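Local atomic coordinates of serine-rich Repeat Adhesion Glycoprotein (Srr1) (Streptococcus agalactiae, PDB entry 4MBO), a protein that binds fibrinogen as a serine-rich repeat surface adhesin of Streptococcus agalactiae, probably through its Ig-like adhesin domains. Residues A[190-195]-A[242-247]; A[271-276]-A[282-287]. All blocks are in the same frame, centred on the assembly; numbering follows the deposited sequence.

Interaction 1 (A[190-195]-A[242-247]); sequences ITQINP and DSMDQN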
loop_
_atom_site.group_PDB
_atom_site.type_symbol
_atom_site.label_atom_id
_atom_site.label_comp_id
_atom_site.label_asym_id
_atom_site.label_seq_id
_atom_site.Cartn_x
_atom_site.Cartn_y
_atom_site.Cartn_z
ATOM N N ILE A 190 3.365 -7.060 -7.201
ATOM C CA ILE A 190 2.667 -6.896 -8.463
ATOM C C ILE A 190 3.540 -6.228 -9.512
ATOM O O ILE A 190 4.263 -5.263 -9.224
ATOM C CB ILE A 190 1.367 -6.109 -8.270
ATOM C CG1 ILE A 190 0.467 -6.858 -7.305
ATOM C CG2 ILE A 190 0.660 -5.929 -9.620
ATOM C CD1 ILE A 190 -0.919 -6.275 -7.152
ATOM N N THR A 191 3.487 -6.779 -10.730
ATOM C CA THR A 191 4.218 -6.288 -11.850
ATOM C C THR A 191 3.277 -5.807 -12.937
ATOM O O THR A 191 2.350 -6.547 -13.330
ATOM C CB THR A 191 5.126 -7.398 -12.442
ATOM O OG1 THR A 191 6.069 -7.825 -11.433
ATOM C CG2 THR A 191 5.925 -6.860 -13.600
ATOM N N GLN A 192 3.496 -4.579 -13.407
ATOM C CA GLN A 192 2.749 -4.048 -14.548
ATOM C C GLN A 192 3.643 -4.128 -15.778
ATOM O O GLN A 192 4.767 -3.618 -15.783
ATOM C CB GLN A 192 2.327 -2.621 -14.345
ATOM C CG GLN A 192 1.362 -2.440 -13.192
ATOM C CD GLN A 192 1.114 -0.973 -12.893
ATOM O OE1 GLN A 192 1.992 -0.114 -13.131
ATOM N NE2 GLN A 192 -0.054 -0.674 -12.333
ATOM N N ILE A 193 3.140 -4.800 -16.809
ATOM C CA ILE A 193 3.827 -4.937 -18.083
ATOM C C ILE A 193 3.131 -3.959 -19.037
ATOM O O ILE A 193 1.929 -4.018 -19.244
ATOM C CB ILE A 193 3.753 -6.386 -18.598
ATOM C CG1 ILE A 193 4.597 -7.310 -17.699
ATOM C CG2 ILE A 193 4.182 -6.518 -20.047
ATOM C CD1 ILE A 193 3.817 -7.948 -16.607
ATOM N N ASN A 194 3.898 -3.028 -19.599
ATOM C CA ASN A 194 3.363 -1.951 -20.421
ATOM C C ASN A 194 2.433 -1.008 -19.649
ATOM O O ASN A 194 1.355 -0.658 -20.130
ATOM C CB ASN A 194 2.667 -2.461 -21.694
ATOM C CG ASN A 194 2.473 -1.352 -22.747
ATOM O OD1 ASN A 194 3.105 -0.287 -22.697
ATOM N ND2 ASN A 194 1.580 -1.599 -23.694
ATOM N N PRO A 195 2.861 -0.543 -18.471
ATOM C CA PRO A 195 2.014 0.418 -17.764
ATOM C C PRO A 195 1.820 1.759 -18.508
ATOM O O PRO A 195 0.849 2.496 -18.247
ATOM C CB PRO A 195 2.780 0.660 -16.451
ATOM C CG PRO A 195 4.174 0.315 -16.742
ATOM C CD PRO A 195 4.080 -0.861 -17.703
ATOM N N ASP A 242 -1.183 3.552 -9.980
ATOM C CA ASP A 242 0.223 3.554 -9.653
ATOM C C ASP A 242 0.483 2.758 -8.355
ATOM O O ASP A 242 1.560 2.185 -8.156
ATOM C CB ASP A 242 0.724 4.999 -9.512
ATOM C CG ASP A 242 0.596 5.827 -10.809
ATOM O OD1 ASP A 242 0.736 5.251 -11.925
ATOM O OD2 ASP A 242 0.357 7.042 -10.704
ATOM N N SER A 243 -0.493 2.731 -7.434
ATOM C CA SER A 243 -0.320 1.931 -6.211
ATOM C C SER A 243 -0.484 0.448 -6.455
ATOM O O SER A 243 0.003 -0.357 -5.675
ATOM C CB SER A 243 -1.345 2.312 -5.142
ATOM O OG SER A 243 -2.627 1.893 -5.562
ATOM N N MET A 244 -1.182 0.094 -7.536
ATOM C CA MET A 244 -1.467 -1.276 -7.880
ATOM C C MET A 244 -2.436 -1.952 -6.919
ATOM O O MET A 244 -2.672 -3.144 -7.031
ATOM C CB MET A 244 -0.186 -2.094 -8.055
ATOM C CG MET A 244 0.851 -1.396 -8.886
ATOM S SD MET A 244 2.155 -2.522 -9.412
ATOM C CE MET A 244 3.288 -1.358 -10.146
ATOM N N ASP A 245 -3.021 -1.186 -5.995
ATOM C CA ASP A 245 -4.014 -1.742 -5.071
ATOM C C ASP A 245 -5.373 -1.359 -5.602
ATOM O O ASP A 245 -5.900 -0.291 -5.304
ATOM C CB ASP A 245 -3.822 -1.211 -3.664
ATOM C CG ASP A 245 -4.563 -2.051 -2.615
ATOM O OD1 ASP A 245 -5.415 -2.888 -3.021
ATOM O OD2 ASP A 245 -4.335 -1.849 -1.403
ATOM N N GLN A 246 -5.933 -2.227 -6.432
ATOM C CA GLN A 246 -7.217 -1.911 -7.042
ATOM C C GLN A 246 -8.048 -3.193 -7.186
ATOM O O GLN A 246 -7.600 -4.277 -6.863
ATOM C CB GLN A 246 -6.994 -1.198 -8.386
ATOM C CG GLN A 246 -6.083 -1.975 -9.342
ATOM C CD GLN A 246 -5.748 -1.217 -10.641
ATOM O OE1 GLN A 246 -4.599 -0.906 -10.920
ATOM N NE2 GLN A 246 -6.769 -0.905 -11.414
ATOM N N ASN A 247 -9.278 -3.027 -7.639
ATOM C CA ASN A 247 -10.182 -4.149 -7.774
ATOM C C ASN A 247 -9.850 -4.905 -9.055
ATOM O O ASN A 247 -10.206 -4.464 -10.149
ATOM C CB ASN A 247 -11.620 -3.656 -7.810
ATOM C CG ASN A 247 -12.599 -4.790 -7.959
ATOM O OD1 ASN A 247 -12.249 -5.945 -7.778
ATOM N ND2 ASN A 247 -13.833 -4.459 -8.246
HETATM O O HOH W 1 -2.275 -2.418 -11.417
#
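Met244 packs against the side chains of Ile190 and Gln192, on strand 186-202, and the direct contacts between 190-195 and 242-247 all run to this one residue, mostly to its thioether side chain. The apolar part has two ends. At the sulfur, Met244 SD rests 3.7 Å from Ile190 CG2 and 3.5 Å from the backbone atom Ile190 O, while the two side chains slide past each other in opposite directions, so that Ile190 CD1 ends 3.6 Å from Met244 O. The branch of Ile190 explains this: CG2 is anti to the backbone N (chi1 of -60° for CG1), which turns one methyl to the sulfur and sends the CG1 arm toward the loop backbone. At the methyl end, Met244 CE meets the amide of Gln192, 3.5 Å from Gln192 OE1. Further back, Met244 CG passes 3.6 Å from Gln192 NE2, so the extended methionine runs alongside the whole amide, approaching from the opposite direction.

The polar part is indirect. One water accepts from Gln192 NE2 at 3.0 Å and donates to Gln246 OE1 at 2.8 Å, tying strand to loop. The same NE2 also bonds Thr241 O, just ahead of the loop segment, and OE1 receives Arg174 NH2 from strand 169-181; Arg174 also forms a salt bridge with Asp242. Within the loop, an ST turn closes as Asp245 N donates to Ser243 OG (3.1 Å, nearly straight at 168°).

The three touching residues are buried, and the chemistry is that of a loop of the fibrinogen-binding adhesin region packed on a β-sheet: the thioether supplies dispersion contact, whereas the Gln192 amide, bonded at both its oxygen and its nitrogen, is fixed in rotation and presents a defined flank to Met244.

Interaction 2 (A[271-276]-A[282-287]); sequences IDWKTN and TSYVVL
An aromatic and aliphatic core between two facing β-sheets joins 271-276 to 282-287 in the C-terminal region of this adhesin, a β-sandwich arrangement. Strand 269-272 belongs to one antiparallel sheet and strand 283-290 to another. The backbones stand well apart, with CA atoms nearest at 9.7 Å for Ile271 and Val286, too far for strand pairing, so the two segments meet through side chains.

Its central element is an offset stack of Trp273 on Tyr284. The six-membered ring of the indole and the phenol ring have centroids 4.5 Å apart and planes only 11° from parallel. The displacement is evident from the atoms: Trp273 CZ3 lies over the Tyr284 face near its rim, 3.7 Å from Tyr284 CG, and Trp273 CH2 reaches the tyrosine's CB. Both side chains carry CG anti to the carbonyl carbon (chi1 -63° and -62°), and they slide past one another in opposite directions rather than meeting head-on.

The opposite indole face is packed by Ile271 CG2, 3.8 Å above the plane and toward its rim, which holds the indole between Ile271 and Tyr284. Tyr260, from outside both segments, meets each of the two rings edge-to-face. Trp273 NE1 donates its hydrogen to Thr211 OG1 of strand 210-215, satisfying the buried indole nitrogen and fixing the ring's orientation.

Next to the tryptophan in sequence, Lys274 N donates to Asp272 OD1, an oxygen met from above the carboxylate plane, and so closes an Asx turn. Val286 adds an aliphatic contact: its CG2 methyl sits at the indole edge, near the ring plane and 4.0 Å from Trp273 CH2, and meets Ile271 tip to tip, with Ile271 CD1 3.9 Å from Val286 CG2.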
loop_
_atom_site.group_PDB
_atom_site.type_symbol
_atom_site.label_atom_id
_atom_site.label_comp_id
_atom_site.label_asym_id
_atom_site.label_seq_id
_atom_site.Cartn_x
_atom_site.Cartn_y
_atom_site.Cartn_z
ATOM N N ILE A 271 8.181 -15.766 -17.655
ATOM C CA ILE A 271 6.964 -15.754 -18.457
ATOM C C ILE A 271 7.289 -15.366 -19.882
ATOM O O ILE A 271 7.767 -14.265 -20.122
ATOM C CB ILE A 271 5.945 -14.725 -17.922
ATOM C CG1 ILE A 271 5.576 -15.080 -16.486
ATOM C CG2 ILE A 271 4.697 -14.730 -18.784
ATOM C CD1 ILE A 271 4.952 -13.922 -15.702
ATOM N N ASP A 272 7.003 -16.267 -20.831
ATOM C CA ASP A 272 7.165 -16.010 -22.273
ATOM C C ASP A 272 5.848 -15.384 -22.764
ATOM O O ASP A 272 4.786 -16.006 -22.640
ATOM C CB ASP A 272 7.371 -17.354 -22.971
ATOM C CG ASP A 272 7.601 -17.261 -24.464
ATOM O OD1 ASP A 272 7.480 -16.184 -25.096
ATOM O OD2 ASP A 272 7.880 -18.373 -25.036
ATOM N N TRP A 273 5.913 -14.158 -23.272
ATOM C CA TRP A 273 4.710 -13.492 -23.793
ATOM C C TRP A 273 4.287 -14.000 -25.173
ATOM O O TRP A 273 3.262 -13.574 -25.701
ATOM C CB TRP A 273 4.839 -11.986 -23.739
ATOM C CG TRP A 273 4.974 -11.478 -22.337
ATOM C CD1 TRP A 273 6.066 -10.859 -21.808
ATOM C CD2 TRP A 273 3.983 -11.519 -21.291
ATOM N NE1 TRP A 273 5.817 -10.502 -20.505
ATOM C CE2 TRP A 273 4.567 -10.955 -20.147
ATOM C CE3 TRP A 273 2.687 -12.036 -21.194
ATOM C CZ2 TRP A 273 3.888 -10.848 -18.929
ATOM C CZ3 TRP A 273 2.014 -11.944 -19.963
ATOM C CH2 TRP A 273 2.616 -11.346 -18.867
ATOM N N LYS A 274 5.099 -14.875 -25.741
ATOM C CA LYS A 274 4.741 -15.592 -26.994
ATOM C C LYS A 274 4.612 -14.695 -28.206
ATOM O O LYS A 274 3.917 -15.052 -29.194
ATOM C CB LYS A 274 3.456 -16.383 -26.830
ATOM C CG LYS A 274 3.400 -17.300 -25.635
ATOM C CD LYS A 274 2.113 -18.095 -25.675
ATOM C CE LYS A 274 1.809 -18.782 -24.364
ATOM N NZ LYS A 274 2.875 -19.695 -23.862
ATOM N N THR A 275 5.303 -13.567 -28.160
ATOM C CA THR A 275 5.321 -12.586 -29.246
ATOM C C THR A 275 6.468 -11.653 -29.077
ATOM O O THR A 275 7.008 -11.528 -27.975
ATOM C CB THR A 275 4.009 -11.750 -29.299
ATOM O OG1 THR A 275 4.051 -10.844 -30.427
ATOM C CG2 THR A 275 3.804 -10.979 -28.003
ATOM N N ASN A 276 6.911 -11.037 -30.185
ATOM C CA ASN A 276 7.907 -9.998 -30.094
ATOM C C ASN A 276 7.277 -8.574 -30.086
ATOM O O ASN A 276 7.993 -7.582 -30.048
ATOM C CB ASN A 276 8.904 -10.112 -31.252
ATOM C CG ASN A 276 8.275 -9.753 -32.571
ATOM O OD1 ASN A 276 7.162 -10.174 -32.861
ATOM N ND2 ASN A 276 8.951 -8.923 -33.348
ATOM N N THR A 282 -2.575 -3.013 -24.964
ATOM C CA THR A 282 -2.489 -4.223 -24.178
ATOM C C THR A 282 -1.476 -4.057 -23.061
ATOM O O THR A 282 -0.285 -3.795 -23.330
ATOM C CB THR A 282 -2.022 -5.412 -25.029
ATOM O OG1 THR A 282 -3.007 -5.686 -26.027
ATOM C CG2 THR A 282 -1.796 -6.650 -24.202
ATOM N N SER A 283 -1.948 -4.201 -21.826
ATOM C CA SER A 283 -1.069 -4.232 -20.657
ATOM C C SER A 283 -1.373 -5.501 -19.869
ATOM O O SER A 283 -2.485 -6.060 -19.961
ATOM C CB SER A 283 -1.266 -3.007 -19.766
ATOM O OG SER A 283 -0.977 -1.798 -20.472
ATOM N N TYR A 284 -0.380 -6.033 -19.174
ATOM C CA TYR A 284 -0.595 -7.189 -18.329
ATOM C C TYR A 284 -0.203 -6.846 -16.899
ATOM O O TYR A 284 0.627 -5.978 -16.657
ATOM C CB TYR A 284 0.217 -8.406 -18.768
ATOM C CG TYR A 284 -0.126 -8.914 -20.143
ATOM C CD1 TYR A 284 -1.260 -9.675 -20.355
ATOM C CD2 TYR A 284 0.674 -8.616 -21.221
ATOM C CE1 TYR A 284 -1.612 -10.120 -21.608
ATOM C CE2 TYR A 284 0.365 -9.088 -22.480
ATOM C CZ TYR A 284 -0.776 -9.830 -22.673
ATOM O OH TYR A 284 -1.097 -10.275 -23.944
ATOM N N VAL A 285 -0.866 -7.491 -15.953
ATOM C CA VAL A 285 -0.544 -7.366 -14.545
ATOM C C VAL A 285 -0.269 -8.791 -14.048
ATOM O O VAL A 285 -1.099 -9.688 -14.191
ATOM C CB VAL A 285 -1.671 -6.724 -13.766
ATOM C CG1 VAL A 285 -1.283 -6.615 -12.318
ATOM C CG2 VAL A 285 -2.035 -5.363 -14.354
ATOM N N VAL A 286 0.904 -8.994 -13.456
ATOM C CA VAL A 286 1.285 -10.269 -12.882
ATOM C C VAL A 286 1.289 -10.114 -11.368
ATOM O O VAL A 286 2.043 -9.277 -10.815
ATOM C CB VAL A 286 2.670 -10.739 -13.341
ATOM C CG1 VAL A 286 2.988 -12.062 -12.643
ATOM C CG2 VAL A 286 2.726 -10.852 -14.853
ATOM N N LEU A 287 0.440 -10.857 -10.670
ATOM C CA LEU A 287 0.387 -10.796 -9.225
ATOM C C LEU A 287 1.076 -12.020 -8.667
ATOM O O LEU A 287 0.745 -13.142 -9.043
ATOM C CB LEU A 287 -1.036 -10.746 -8.715
ATOM C CG LEU A 287 -1.890 -9.565 -9.201
ATOM C CD1 LEU A 287 -2.582 -9.852 -10.507
ATOM C CD2 LEU A 287 -2.914 -9.277 -8.114
#

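How the interactions relate
The two contacts lie 13 Å apart, centre to centre, and follow one another along the chain: interaction 1 closes before interaction 2 opens. They share one antiparallel sheet, in which strands 186-202 and 283-290 are neighbours. Direct evidence of the join is a probable hydrogen bond of 2.8 Å from Ile193 N to Tyr284 O and another of 2.6 Å between Asn194 O and Ser283 OG. Interaction 1 packs a loop against this sheet, whereas interaction 2 connects it to the sheet containing strand 269-272. The side chains of Ile193 and Val286 also touch. Together the contacts tie a loop and a second sheet to one shared sheet within the adhesin's fibrinogen-binding family region.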